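Side-chain contact in FACT complex subunit SPT16 (Ashbya gossypii, PDB 6A8M), which probably acts, within the FACT complex, as a histone chaperone that destabilises and restores nucleosomes during transcription elongation, and takes part in DNA replication and repair: residues D193-L198 with N252-A257. Numbering follows the deposited sequence.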
# COMPACT_ATOMS: atom_id res chain seq x y z
N ASP A 193 8.41 7.58 -10.44
CA ASP A 193 8.70 8.47 -11.56
C ASP A 193 9.87 7.96 -12.40
O ASP A 193 9.81 7.95 -13.63
CB ASP A 193 9.05 9.88 -11.07
CG ASP A 193 7.84 10.72 -10.67
OD1 ASP A 193 6.69 10.34 -10.98
OD2 ASP A 193 8.09 11.78 -10.06
N LYS A 194 10.97 7.57 -11.74
CA LYS A 194 12.17 7.17 -12.48
C LYS A 194 11.91 5.93 -13.32
O LYS A 194 12.39 5.82 -14.45
CB LYS A 194 13.33 6.89 -11.53
CG LYS A 194 13.83 8.10 -10.80
CD LYS A 194 14.31 9.14 -11.78
CE LYS A 194 15.30 10.04 -11.12
NZ LYS A 194 15.89 10.94 -12.14
N PHE A 195 11.20 4.97 -12.75
CA PHE A 195 10.90 3.74 -13.47
C PHE A 195 9.85 3.95 -14.55
O PHE A 195 9.93 3.30 -15.61
CB PHE A 195 10.51 2.64 -12.47
CG PHE A 195 11.70 2.09 -11.75
CD1 PHE A 195 12.53 1.18 -12.39
CD2 PHE A 195 12.05 2.54 -10.49
CE1 PHE A 195 13.69 0.70 -11.77
CE2 PHE A 195 13.19 2.07 -9.87
CZ PHE A 195 14.01 1.15 -10.51
N MET A 196 8.88 4.85 -14.35
CA MET A 196 7.99 5.18 -15.46
C MET A 196 8.76 5.80 -16.61
O MET A 196 8.50 5.51 -17.79
CB MET A 196 6.85 6.10 -14.99
CG MET A 196 5.80 6.39 -16.08
SD MET A 196 5.05 4.91 -16.82
CE MET A 196 3.96 4.40 -15.50
N ASN A 197 9.74 6.66 -16.30
CA ASN A 197 10.60 7.21 -17.35
C ASN A 197 11.32 6.11 -18.11
O ASN A 197 11.40 6.14 -19.34
CB ASN A 197 11.62 8.19 -16.78
CG ASN A 197 12.55 8.72 -17.87
OD1 ASN A 197 12.10 9.44 -18.76
ND2 ASN A 197 13.82 8.32 -17.83
N LEU A 198 11.90 5.15 -17.38
CA LEU A 198 12.60 4.04 -18.03
C LEU A 198 11.65 3.24 -18.88
O LEU A 198 12.00 2.80 -19.98
CB LEU A 198 13.23 3.11 -16.99
CG LEU A 198 14.51 3.48 -16.28
CD1 LEU A 198 14.81 2.37 -15.30
CD2 LEU A 198 15.66 3.66 -17.28
N ASN A 252 19.00 -0.46 -0.33
CA ASN A 252 18.51 -1.73 0.19
C ASN A 252 17.05 -1.69 0.61
O ASN A 252 16.46 -2.75 0.84
CB ASN A 252 19.35 -2.19 1.37
CG ASN A 252 20.72 -2.68 0.96
OD1 ASN A 252 20.94 -3.08 -0.18
ND2 ASN A 252 21.67 -2.62 1.90
N TYR A 253 16.45 -0.50 0.73
CA TYR A 253 15.05 -0.39 1.13
C TYR A 253 14.13 0.00 -0.02
O TYR A 253 12.98 0.37 0.23
CB TYR A 253 14.91 0.62 2.26
CG TYR A 253 15.57 0.19 3.54
CD1 TYR A 253 14.90 -0.63 4.44
CD2 TYR A 253 16.83 0.65 3.88
CE1 TYR A 253 15.50 -1.01 5.64
CE2 TYR A 253 17.44 0.27 5.06
CZ TYR A 253 16.77 -0.56 5.94
OH TYR A 253 17.38 -0.93 7.12
N LEU A 254 14.61 -0.02 -1.26
CA LEU A 254 13.78 0.24 -2.43
C LEU A 254 13.37 -1.09 -3.05
O LEU A 254 14.21 -1.97 -3.24
CB LEU A 254 14.53 1.11 -3.44
CG LEU A 254 13.64 1.73 -4.51
CD1 LEU A 254 13.03 3.01 -3.98
CD2 LEU A 254 14.44 1.99 -5.79
N ASP A 255 12.08 -1.23 -3.37
CA ASP A 255 11.57 -2.45 -4.00
C ASP A 255 10.35 -2.09 -4.86
O ASP A 255 9.87 -0.96 -4.84
CB ASP A 255 11.24 -3.50 -2.92
CG ASP A 255 11.14 -4.93 -3.47
OD1 ASP A 255 11.38 -5.16 -4.67
OD2 ASP A 255 10.85 -5.83 -2.65
N TRP A 256 9.85 -3.06 -5.60
CA TRP A 256 8.57 -2.88 -6.29
C TRP A 256 7.41 -3.07 -5.32
O TRP A 256 7.44 -3.94 -4.45
CB TRP A 256 8.42 -3.89 -7.43
CG TRP A 256 9.31 -3.62 -8.59
CD1 TRP A 256 10.39 -4.35 -8.99
CD2 TRP A 256 9.19 -2.54 -9.53
NE1 TRP A 256 10.94 -3.80 -10.12
CE2 TRP A 256 10.23 -2.68 -10.46
CE3 TRP A 256 8.30 -1.47 -9.66
CZ2 TRP A 256 10.42 -1.79 -11.51
CZ3 TRP A 256 8.49 -0.58 -10.70
CH2 TRP A 256 9.53 -0.75 -11.62
N ALA A 257 6.35 -2.27 -5.51
CA ALA A 257 5.10 -2.54 -4.80
C ALA A 257 4.30 -3.66 -5.46
O ALA A 257 3.48 -4.32 -4.79
CB ALA A 257 4.24 -1.27 -4.73
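Trp-256 spends its indole N-H, at NE1, on the carbonyl oxygen of Glu-223, while the far rim of the same ring system packs against Phe-195. A buried polar atom is thus satisfied, and the bond, with the ring contacts, should oppose rotation of the indole. The backbone N of Trp-256 makes a second, local bond to Asp-255 OD1, 2.8 Å long but weak, since its N-H···O angle is only 141°.

No hydrogen bond joins 193-198 to 252-257; apolar contact does the work. The evidence for an edge-to-face pair is a centroid separation of 4.8 Å between the phenyl ring and the indole's six-membered ring, with planes at 60°. The indole edge is the part directed at the phenyl face. Its corner atom Trp-256 CH2 lies 3.6 Å from each of Phe-195 CB, CG and CD1, and the adjacent Trp-256 CZ2 is 3.7 Å from Phe-195 CD1, so contact gathers at the root and one flank of the phenyl group. Phe-195 CA and Trp-256 CA stay 10.0 Å apart. The indole spans most of that distance, meeting Phe-195 as early as its CB; Phe-195 CG lies anti to the carbonyl carbon (chi1 -76°), which sends the ring on past Trp-256 CH2 to Leu-254. Leu-254 sets CD2 beside the phenyl edge near its plane, 4.3 Å from Phe-195 CE2. Cutting Phe-195 back to an alanine would probably leave the indole edge without its aromatic face and open a gap beside Leu-254.

All three side chains also touch Ile-293 on strand 285-295, the antiparallel partner of strand 254-256, and Leu-232 of helix 229-233 meets both Phe-195 and Leu-254. The contact packs helix 179-208 onto a sheet of the M24-type, pita-bread domain in the N-terminal part of Spt16, with Met-196 of that helix reaching strand 298-308.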